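Local coordinates for protein glutathione S-transferase (Acinetobacter baumannii, PDB 4MP4) that probably catalyses the conjugation of glutathione to electrophilic compounds, as expected of a dimeric glutathione S-transferase, at residues 22-25 against 26-30; 90-94 against 95-99; 106-109 against 110-114; 158-161 against 162-166. All blocks are in the same frame, centred on the assembly; numbering follows the deposited sequence.

Contact 1. Residues 22-25 against 26-30; sequences FTVF and VGLHE
Residues 22-25 accept the amides of 26-29 in four successive i to i+4 hydrogen bonds, those of Val26 N to Phe22 O and Gly27 N to Thr23 O both measuring 3.0 Å, so the whole stretch is one regular alpha-helical run. It belongs to helix 19-30, the crossover of the beta-alpha-beta unit formed with strands 8-13 and 36-40 in the thioredoxin-like N-terminal domain. Three side-chain pairs follow the same spacing. Phe22 and Val26 lie side by side: Val26 CG2 sits 4.0 Å from the centroid of the Phe22 ring and 24° off its normal, a CH-pi contact, with Phe22 CE1 the nearest ring atom at 3.7 Å. This methyl is the branch of Val26 placed beside its own backbone N, which faces it back along the helix toward Phe22. Phe25 and His29 form an aromatic pair with centroids 4.4 Å apart and planes at 50°. His29 CD2 lies over one face of the Phe25 ring, near the rim, while His29 NE2 comes to 3.2 Å from Phe25 CZ. Trp204 of helix 199-215 meets both phenylalanine rings, edge-to-face in the case of Phe22, and Phe35 meets the imidazole. Elsewhere on the helix, Val24 and Leu28 point together at Ile77 and Leu81 of helix 74-84. Thr23 OG1 bonds back to Pro19 O within the same helix. Of the four backbone bonds, Leu28 N to Val24 O is the shortest at 2.9 Å, and the same two residues also touch through Val24 CG1 and Leu28 CD1, 4.0 Å apart.

Contact 2. Residues 90-94 against 95-99; sequences IYPKD and IQARA
Arg98 N donates to Asp94 O over 2.9 Å, with an N-H...O angle of 164°, closing the first turn of helix 95-110. Asp94 is the N-cap of this helix, the first of the all-helical C-terminal domain. Its side chain makes the capping bond, OD1 accepting from Gln96 N at 3.1 Å. The amide approaches from above the carboxylate plane, 72° out of it. CG of Asp94 stands anti to the backbone N, which folds the carboxylate over the start of the helix; there it would be expected to interact favourably with the helix dipole. On the apolar side, Pro92 CB packs on Ala97 CB at 3.6 Å, and the proline ring continues along the backbone of Ala97 and Arg98. Arg98 runs back beside the incoming loop: its CG is 4.2 Å from Tyr91 CB, and a bend at chi3 (-41°) lays the guanidinium beside the carbonyls of Pro92 and Lys93, where the close approach of Arg98 NH2 to Lys93 O has an angle too poor for a hydrogen bond. Beyond the subunit boundary, Arg98 NH1 forms a salt bridge with Glu83 of the second subunit, while Tyr91 OH bonds to Gln105 within the chain. A water links loop and helix, donating to Pro92 O at 2.9 Å and accepting from Arg98 NE at 3.3 Å.

Contact 3. Residues 106-109 against 110-114; sequences AWLR and SDLVA
Trp107 and Asp111 both carry CG anti to the backbone N (chi1 172° and -171°), and these torsions bring the indole and the carboxylate together one turn apart. Asp111 OD2 lies at the edge of the indole, 2.7 Å from Trp107 NE1, as hydrogen-bond acceptor; the placement of OD2 is uncertain, so the length of this bond is doubtful. The other oxygen, Asp111 OD1, faces Leu112 N in a weak bond. Asp111 CB also closes on the ring, 3.4 Å from Trp107 CD1. The same carboxylate forms a salt bridge with Lys143 of helix 135-151, a helix that also packs against the indole through Val147. The backbone explains why these residues converge here. Helix 95-110 of the C-terminal domain ends at this point: Ser110 N still bonds to Ala106 O at 3.0 Å and Asp111 N to Trp107 O at 2.8 Å, but Asp111 then departs from helical backbone angles and Leu112 takes positive phi as the N-cap residue of helix 113-118. This change of course sets Leu112 against the indole. Leu112 CD1 lies over a face of the six-membered ring, 4.1 Å from its centroid and 22° off the normal, a CH-pi contact, and CD2 reaches Trp107 CZ2 at 3.8 Å. Leu108 runs alongside Leu112, with Leu108 CD2 4.1 Å from Leu112 CD1, both residues meeting Met173 of helix 165-178. The helix end also borders the dimer interface, where Ser110 OG and Ser110 OG of the second subunit share a weak hydrogen bond.

Contact 4. Residues 158-161 against 162-166; sequences FLFG and SWSIV
Phe158 and Trp163 meet across the turn. Trp163 CB stands 4.0 Å from the centroid of the Phe158 ring, over its face and 25° off the normal, a CH-pi contact, while Phe158 CE1 touches Trp163 CD1 at 3.4 Å, arriving at the edge of the indole and near its plane. The ring planes are 87° apart. With CG of Trp163 anti to its backbone N, the CD1 and CG side of the indole faces Phe158 while the rest of the ring leads away. Further round, Leu159 CD1 meets Val166 CG1 at 3.8 Å, the two side chains at about a right angle, and Ser164 OG lies in the plane of the Phe160 ring, 3.6 Å from CD2. That hydroxyl is also held by a water, which accepts from it at 2.7 Å and from Phe160 N at 3.1 Å and donates to Ser162 O at 2.7 Å; one solvent molecule thus ties three points of the loop. Ser164-Ile-Val-Asp167 has the Ser-x-x-Asp pattern of the N-capping box known at this helix, here 165-178, in glutathione transferases; the Asp167 OD2 half, accepting from Ser164 N, is present, while Ser164 OG is bonded to the water. Asp167 OD1 accepts from Leu159 N, fixing the other limb. Gly161 has the positive phi at which a side chain would press on the preceding carbonyl, and the Ser162 N to Phe160 O bond spanning it is weak. Outside, Arg198 lies against the indole in a cation-pi contact and also touches Phe158, and Phe160 packs on Pro92 and Ala101.

Contacts 1, 2 and 4 meet where the N- and C-terminal domains join. Contacts 2 and 4 have centres about 9 Å apart and share a probable hydrogen bond, Ile90 O to Ile165 N at 3.0 Å. Ile165 also reaches contact 1, its CD1 lying 3.6 Å from Val26 CG1, although those centres are about 14 Å apart; Ile90 CD1 reaches Gly27 CA of contact 1 at 4.0 Å. Contact 3 touches none of the others, its nearest atoms being about 5 Å from contact 4, but it shares helix 95-110 with contact 2, and both border the second subunit. The structure is apo, so no glutathione locates the active site relative to these contacts.

Contact 1. Residues 22-25 against 26-30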
loop_
_atom_site.group_PDB
_atom_site.type_symbol
_atom_site.label_atom_id
_atom_site.label_comp_id
_atom_site.label_asym_id
_atom_site.label_seq_id
_atom_site.Cartn_x
_atom_site.Cartn_y
_atom_site.Cartn_z
ATOM N N PHE A 22 9.416 5.946 -10.552
ATOM C CA PHE A 22 10.336 6.954 -10.048
ATOM C C PHE A 22 10.942 6.525 -8.701
ATOM O O PHE A 22 12.158 6.542 -8.509
ATOM C CB PHE A 22 9.614 8.297 -9.937
ATOM C CG PHE A 22 10.269 9.281 -9.005
ATOM C CD1 PHE A 22 11.395 9.987 -9.399
ATOM C CD2 PHE A 22 9.744 9.520 -7.744
ATOM C CE1 PHE A 22 11.988 10.917 -8.551
ATOM C CE2 PHE A 22 10.339 10.438 -6.887
ATOM C CZ PHE A 22 11.459 11.144 -7.293
ATOM N N THR A 23 10.081 6.093 -7.797
ATOM C CA THR A 23 10.467 5.741 -6.434
ATOM C C THR A 23 11.438 4.545 -6.341
ATOM O O THR A 23 12.386 4.553 -5.540
ATOM C CB THR A 23 9.202 5.465 -5.622
ATOM O OG1 THR A 23 8.401 6.655 -5.605
ATOM C CG2 THR A 23 9.537 5.047 -4.214
ATOM N N VAL A 24 11.210 3.530 -7.168
ATOM C CA VAL A 24 12.113 2.378 -7.232
ATOM C C VAL A 24 13.463 2.713 -7.882
ATOM O O VAL A 24 14.516 2.261 -7.418
ATOM C CB VAL A 24 11.462 1.187 -7.954
ATOM C CG1 VAL A 24 12.444 0.027 -8.079
ATOM C CG2 VAL A 24 10.196 0.760 -7.217
ATOM N N PHE A 25 13.427 3.500 -8.952
ATOM C CA PHE A 25 14.645 3.989 -9.601
ATOM C C PHE A 25 15.509 4.712 -8.582
ATOM O O PHE A 25 16.738 4.487 -8.525
ATOM C CB PHE A 25 14.281 4.942 -10.739
ATOM C CG PHE A 25 15.459 5.655 -11.367
ATOM C CD1 PHE A 25 15.919 6.863 -10.856
ATOM C CD2 PHE A 25 16.059 5.152 -12.509
ATOM C CE1 PHE A 25 16.992 7.526 -11.441
ATOM C CE2 PHE A 25 17.126 5.813 -13.102
ATOM C CZ PHE A 25 17.584 7.010 -12.570
ATOM N N VAL A 26 14.866 5.571 -7.781
ATOM C CA VAL A 26 15.582 6.328 -6.754
ATOM C C VAL A 26 16.196 5.373 -5.727
ATOM O O VAL A 26 17.377 5.494 -5.378
ATOM C CB VAL A 26 14.704 7.409 -6.060
ATOM C CG1 VAL A 26 15.425 7.997 -4.836
ATOM C CG2 VAL A 26 14.308 8.515 -7.052
ATOM N N GLY A 27 15.400 4.399 -5.285
ATOM C CA GLY A 27 15.870 3.391 -4.353
ATOM C C GLY A 27 17.082 2.613 -4.832
ATOM O O GLY A 27 18.025 2.404 -4.082
ATOM N N LEU A 28 17.052 2.168 -6.081
ATOM C CA LEU A 28 18.183 1.443 -6.656
ATOM C C LEU A 28 19.450 2.299 -6.673
ATOM O O LEU A 28 20.495 1.854 -6.226
ATOM C CB LEU A 28 17.844 0.947 -8.061
ATOM C CG LEU A 28 16.768 -0.147 -8.152
ATOM C CD1 LEU A 28 16.119 -0.176 -9.547
ATOM C CD2 LEU A 28 17.387 -1.500 -7.826
ATOM N N HIS A 29 19.344 3.531 -7.166
ATOM C CA HIS A 29 20.494 4.426 -7.220
ATOM C C HIS A 29 21.085 4.775 -5.857
ATOM O O HIS A 29 22.296 4.804 -5.699
ATOM C CB HIS A 29 20.166 5.695 -8.013
ATOM C CG HIS A 29 20.325 5.529 -9.488
ATOM N ND1 HIS A 29 21.552 5.557 -10.110
ATOM C CD2 HIS A 29 19.413 5.303 -10.464
ATOM C CE1 HIS A 29 21.392 5.363 -11.407
ATOM N NE2 HIS A 29 20.101 5.212 -11.647
ATOM N N GLU A 30 20.235 5.044 -4.877
ATOM C CA GLU A 30 20.708 5.264 -3.509
ATOM C C GLU A 30 21.460 4.041 -2.938
ATOM O O GLU A 30 22.499 4.184 -2.299
ATOM C CB GLU A 30 19.539 5.649 -2.609
ATOM C CG GLU A 30 18.909 7.010 -2.940
ATOM C CD GLU A 30 19.683 8.175 -2.350
ATOM O OE1 GLU A 30 19.568 9.304 -2.879
ATOM O OE2 GLU A 30 20.411 7.961 -1.351
#

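Contact 2. Residues 90-94 against 95-99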
loop_
_atom_site.group_PDB
_atom_site.type_symbol
_atom_site.label_atom_id
_atom_site.label_comp_id
_atom_site.label_asym_id
_atom_site.label_seq_id
_atom_site.Cartn_x
_atom_site.Cartn_y
_atom_site.Cartn_z
ATOM N N ILE A 90 17.314 2.358 3.200
ATOM C CA ILE A 90 16.706 3.585 2.694
ATOM C C ILE A 90 15.434 3.883 3.485
ATOM O O ILE A 90 14.587 4.639 3.042
ATOM C CB ILE A 90 16.422 3.515 1.181
ATOM C CG1 ILE A 90 15.459 2.381 0.859
ATOM C CG2 ILE A 90 17.723 3.326 0.391
ATOM C CD1 ILE A 90 15.233 2.200 -0.619
ATOM N N TYR A 91 15.333 3.251 4.655
ATOM C CA TYR A 91 14.360 3.565 5.696
ATOM C C TYR A 91 15.147 3.843 6.977
ATOM O O TYR A 91 16.271 3.381 7.116
ATOM C CB TYR A 91 13.401 2.388 5.924
ATOM C CG TYR A 91 12.454 2.165 4.782
ATOM C CD1 TYR A 91 11.344 2.988 4.602
ATOM C CD2 TYR A 91 12.675 1.158 3.862
ATOM C CE1 TYR A 91 10.478 2.801 3.546
ATOM C CE2 TYR A 91 11.805 0.963 2.798
ATOM C CZ TYR A 91 10.707 1.789 2.652
ATOM O OH TYR A 91 9.851 1.605 1.603
ATOM N N PRO A 92 14.555 4.591 7.921
ATOM C CA PRO A 92 15.278 4.934 9.151
ATOM C C PRO A 92 15.679 3.664 9.911
ATOM O O PRO A 92 15.052 2.615 9.708
ATOM C CB PRO A 92 14.240 5.728 9.953
ATOM C CG PRO A 92 13.243 6.203 8.929
ATOM C CD PRO A 92 13.175 5.116 7.923
ATOM N N LYS A 93 16.708 3.739 10.757
ATOM C CA LYS A 93 17.149 2.535 11.463
ATOM C C LYS A 93 16.352 2.254 12.746
ATOM O O LYS A 93 16.117 1.105 13.076
ATOM C CB LYS A 93 18.671 2.494 11.692
ATOM C CG LYS A 93 19.202 3.518 12.667
ATOM C CD LYS A 93 20.715 3.425 12.809
ATOM C CE LYS A 93 21.289 4.712 13.405
ATOM N NZ LYS A 93 20.956 5.918 12.578
ATOM N N ASP A 94 15.930 3.289 13.462
ATOM C CA ASP A 94 15.060 3.074 14.614
ATOM C C ASP A 94 13.765 2.373 14.178
ATOM O O ASP A 94 13.133 2.765 13.192
ATOM C CB ASP A 94 14.746 4.407 15.307
ATOM C CG ASP A 94 13.651 4.283 16.361
ATOM O OD1 ASP A 94 13.400 3.165 16.851
ATOM O OD2 ASP A 94 13.039 5.314 16.710
ATOM N N ILE A 95 13.365 1.350 14.933
ATOM C CA ILE A 95 12.201 0.547 14.577
ATOM C C ILE A 95 10.903 1.359 14.518
ATOM O O ILE A 95 10.032 1.084 13.686
ATOM C CB ILE A 95 12.012 -0.651 15.523
ATOM C CG1 ILE A 95 10.930 -1.585 14.971
ATOM C CG2 ILE A 95 11.707 -0.180 16.938
ATOM C CD1 ILE A 95 10.580 -2.742 15.883
ATOM N N GLN A 96 10.776 2.373 15.369
ATOM C CA GLN A 96 9.544 3.158 15.357
ATOM C C GLN A 96 9.503 4.193 14.234
ATOM O O GLN A 96 8.455 4.422 13.633
ATOM C CB GLN A 96 9.229 3.745 16.732
ATOM C CG GLN A 96 8.596 2.690 17.615
ATOM C CD GLN A 96 8.497 3.065 19.079
ATOM O OE1 GLN A 96 8.267 4.225 19.437
ATOM N NE2 GLN A 96 8.663 2.068 19.941
ATOM N N ALA A 97 10.653 4.787 13.937
ATOM C CA ALA A 97 10.763 5.699 12.813
ATOM C C ALA A 97 10.519 4.954 11.497
ATOM O O ALA A 97 9.844 5.473 10.613
ATOM C CB ALA A 97 12.129 6.397 12.816
ATOM N N ARG A 98 11.046 3.733 11.383
ATOM C CA ARG A 98 10.801 2.894 10.203
ATOM C C ARG A 98 9.320 2.563 10.009
ATOM O O ARG A 98 8.805 2.578 8.883
ATOM C CB ARG A 98 11.606 1.600 10.263
ATOM C CG ARG A 98 11.329 0.631 9.104
ATOM C CD ARG A 98 11.965 -0.714 9.392
ATOM N NE ARG A 98 13.262 -0.456 9.982
ATOM C CZ ARG A 98 13.693 -0.938 11.137
ATOM N NH1 ARG A 98 12.953 -1.779 11.846
ATOM N NH2 ARG A 98 14.894 -0.585 11.553
ATOM N N ALA A 99 8.643 2.261 11.106
ATOM C CA ALA A 99 7.212 2.009 11.070
ATOM C C ALA A 99 6.495 3.279 10.617
ATOM O O ALA A 99 5.645 3.235 9.717
ATOM C CB ALA A 99 6.706 1.536 12.425
HETATM O O HOH W 1 15.890 0.330 8.176
#

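Contact 3. Residues 106-109 against 110-114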
loop_
_atom_site.group_PDB
_atom_site.type_symbol
_atom_site.label_atom_id
_atom_site.label_comp_id
_atom_site.label_asym_id
_atom_site.label_seq_id
_atom_site.Cartn_x
_atom_site.Cartn_y
_atom_site.Cartn_z
ATOM N N ALA A 106 2.530 4.338 2.997
ATOM C CA ALA A 106 1.299 3.647 2.666
ATOM C C ALA A 106 0.204 4.673 2.412
ATOM O O ALA A 106 -0.601 4.563 1.473
ATOM C CB ALA A 106 0.909 2.670 3.760
ATOM N N TRP A 107 0.231 5.706 3.235
ATOM C CA TRP A 107 -0.737 6.779 3.197
ATOM C C TRP A 107 -0.661 7.586 1.897
ATOM O O TRP A 107 -1.691 7.847 1.258
ATOM C CB TRP A 107 -0.518 7.658 4.424
ATOM C CG TRP A 107 -1.321 8.878 4.412
ATOM C CD1 TRP A 107 -2.681 8.978 4.517
ATOM C CD2 TRP A 107 -0.824 10.213 4.285
ATOM N NE1 TRP A 107 -3.059 10.306 4.472
ATOM C CE2 TRP A 107 -1.940 11.072 4.326
ATOM C CE3 TRP A 107 0.451 10.749 4.130
ATOM C CZ2 TRP A 107 -1.801 12.450 4.227
ATOM C CZ3 TRP A 107 0.581 12.114 4.026
ATOM C CH2 TRP A 107 -0.542 12.950 4.073
ATOM N N LEU A 108 0.554 7.968 1.500
ATOM C CA LEU A 108 0.777 8.609 0.200
ATOM C C LEU A 108 0.288 7.754 -0.964
ATOM O O LEU A 108 -0.245 8.282 -1.938
ATOM C CB LEU A 108 2.269 8.916 -0.021
ATOM C CG LEU A 108 2.917 9.926 0.919
ATOM C CD1 LEU A 108 4.431 9.933 0.744
ATOM C CD2 LEU A 108 2.299 11.311 0.693
ATOM N N ARG A 109 0.494 6.441 -0.884
ATOM C CA ARG A 109 0.091 5.529 -1.966
ATOM C C ARG A 109 -1.421 5.416 -2.124
ATOM O O ARG A 109 -1.919 5.398 -3.244
ATOM C CB ARG A 109 0.672 4.128 -1.754
ATOM C CG ARG A 109 0.110 3.051 -2.698
ATOM C CD ARG A 109 0.713 3.156 -4.081
ATOM N NE ARG A 109 0.061 2.311 -5.085
ATOM C CZ ARG A 109 -0.970 2.692 -5.845
ATOM N NH1 ARG A 109 -1.524 3.899 -5.702
ATOM N NH2 ARG A 109 -1.467 1.853 -6.744
ATOM N N SER A 110 -2.143 5.365 -1.005
ATOM C CA SER A 110 -3.552 4.988 -1.007
ATOM C C SER A 110 -4.558 6.073 -0.641
ATOM O O SER A 110 -5.708 6.021 -1.080
ATOM C CB SER A 110 -3.773 3.801 -0.075
ATOM O OG SER A 110 -3.199 2.640 -0.646
ATOM N N ASP A 111 -4.151 7.022 0.200
ATOM C CA ASP A 111 -5.012 8.155 0.509
ATOM C C ASP A 111 -4.725 9.286 -0.482
ATOM O O ASP A 111 -4.006 9.084 -1.471
ATOM C CB ASP A 111 -4.806 8.599 1.952
ATOM C CG ASP A 111 -5.826 9.629 2.404
ATOM O OD1 ASP A 111 -6.870 9.782 1.726
ATOM O OD2 ASP A 111 -5.580 10.293 3.434
ATOM N N LEU A 112 -5.294 10.462 -0.227
ATOM C CA LEU A 112 -5.086 11.647 -1.057
ATOM C C LEU A 112 -5.568 11.396 -2.476
ATOM O O LEU A 112 -5.034 11.957 -3.415
ATOM C CB LEU A 112 -3.612 12.081 -1.033
ATOM C CG LEU A 112 -3.042 12.294 0.372
ATOM C CD1 LEU A 112 -1.575 12.751 0.333
ATOM C CD2 LEU A 112 -3.882 13.305 1.115
ATOM N N VAL A 113 -6.572 10.538 -2.617
ATOM C CA VAL A 113 -7.098 10.143 -3.925
ATOM C C VAL A 113 -7.467 11.341 -4.804
ATOM O O VAL A 113 -7.134 11.373 -5.993
ATOM C CB VAL A 113 -8.343 9.195 -3.785
ATOM C CG1 VAL A 113 -8.844 8.720 -5.147
ATOM C CG2 VAL A 113 -8.019 7.995 -2.914
ATOM N N ALA A 114 -8.152 12.325 -4.232
ATOM C CA ALA A 114 -8.557 13.484 -5.024
ATOM C C ALA A 114 -7.348 14.232 -5.598
ATOM O O ALA A 114 -7.348 14.650 -6.768
ATOM C CB ALA A 114 -9.433 14.407 -4.210
#

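Contact 4. Residues 158-161 against 162-166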
loop_
_atom_site.group_PDB
_atom_site.type_symbol
_atom_site.label_atom_id
_atom_site.label_comp_id
_atom_site.label_asym_id
_atom_site.label_seq_id
_atom_site.Cartn_x
_atom_site.Cartn_y
_atom_site.Cartn_z
ATOM N N PHE A 158 15.241 16.576 6.637
ATOM C CA PHE A 158 14.593 15.338 6.195
ATOM C C PHE A 158 13.533 14.908 7.209
ATOM O O PHE A 158 13.507 15.417 8.318
ATOM C CB PHE A 158 15.626 14.232 6.031
ATOM C CG PHE A 158 16.710 14.568 5.057
ATOM C CD1 PHE A 158 16.497 14.437 3.689
ATOM C CD2 PHE A 158 17.938 15.031 5.498
ATOM C CE1 PHE A 158 17.491 14.743 2.781
ATOM C CE2 PHE A 158 18.937 15.338 4.597
ATOM C CZ PHE A 158 18.712 15.195 3.235
ATOM N N LEU A 159 12.664 13.973 6.825
ATOM C CA LEU A 159 11.542 13.558 7.671
ATOM C C LEU A 159 11.966 12.854 8.954
ATOM O O LEU A 159 11.370 13.063 10.009
ATOM C CB LEU A 159 10.620 12.622 6.888
ATOM C CG LEU A 159 9.637 13.250 5.903
ATOM C CD1 LEU A 159 9.008 12.151 5.041
ATOM C CD2 LEU A 159 8.580 14.054 6.666
ATOM N N PHE A 160 12.996 12.021 8.858
ATOM C CA PHE A 160 13.354 11.109 9.934
ATOM C C PHE A 160 14.824 11.221 10.344
ATOM O O PHE A 160 15.451 10.232 10.731
ATOM C CB PHE A 160 13.011 9.669 9.526
ATOM C CG PHE A 160 11.566 9.481 9.176
ATOM C CD1 PHE A 160 10.583 9.607 10.151
ATOM C CD2 PHE A 160 11.181 9.217 7.870
ATOM C CE1 PHE A 160 9.238 9.461 9.833
ATOM C CE2 PHE A 160 9.848 9.063 7.550
ATOM C CZ PHE A 160 8.870 9.186 8.534
ATOM N N GLY A 161 15.362 12.433 10.270
ATOM C CA GLY A 161 16.754 12.681 10.617
ATOM C C GLY A 161 17.590 12.776 9.361
ATOM O O GLY A 161 17.848 13.863 8.834
ATOM N N SER A 162 17.995 11.619 8.861
ATOM C CA SER A 162 18.686 11.557 7.585
ATOM C C SER A 162 17.726 11.149 6.479
ATOM O O SER A 162 16.605 10.721 6.726
ATOM C CB SER A 162 19.872 10.591 7.660
ATOM O OG SER A 162 19.471 9.313 8.107
ATOM N N TRP A 163 18.181 11.290 5.250
ATOM C CA TRP A 163 17.369 10.983 4.098
ATOM C C TRP A 163 16.783 9.561 4.121
ATOM O O TRP A 163 17.452 8.609 4.504
ATOM C CB TRP A 163 18.201 11.187 2.836
ATOM C CG TRP A 163 17.386 10.998 1.615
ATOM C CD1 TRP A 163 16.652 11.952 0.961
ATOM C CD2 TRP A 163 17.182 9.777 0.902
ATOM N NE1 TRP A 163 16.019 11.399 -0.119
ATOM C CE2 TRP A 163 16.318 10.061 -0.179
ATOM C CE3 TRP A 163 17.636 8.465 1.074
ATOM C CZ2 TRP A 163 15.904 9.094 -1.090
ATOM C CZ3 TRP A 163 17.227 7.496 0.165
ATOM C CH2 TRP A 163 16.369 7.819 -0.903
ATOM N N SER A 164 15.524 9.429 3.720
ATOM C CA SER A 164 14.943 8.124 3.418
ATOM C C SER A 164 14.107 8.219 2.155
ATOM O O SER A 164 13.747 9.318 1.720
ATOM C CB SER A 164 14.079 7.618 4.569
ATOM O OG SER A 164 13.127 8.584 4.940
ATOM N N ILE A 165 13.785 7.071 1.567
ATOM C CA ILE A 165 13.041 7.050 0.303
ATOM C C ILE A 165 11.708 7.830 0.428
ATOM O O ILE A 165 11.145 8.294 -0.572
ATOM C CB ILE A 165 12.810 5.587 -0.175
ATOM C CG1 ILE A 165 12.343 5.521 -1.633
ATOM C CG2 ILE A 165 11.851 4.871 0.737
ATOM C CD1 ILE A 165 13.343 6.078 -2.621
ATOM N N VAL A 166 11.231 8.008 1.660
ATOM C CA VAL A 166 9.954 8.663 1.881
ATOM C C VAL A 166 10.095 10.174 1.655
ATOM O O VAL A 166 9.108 10.863 1.339
ATOM C CB VAL A 166 9.349 8.337 3.284
ATOM C CG1 VAL A 166 7.955 8.922 3.411
ATOM C CG2 VAL A 166 9.270 6.846 3.499
HETATM O O HOH W 2 13.953 10.914 6.128
#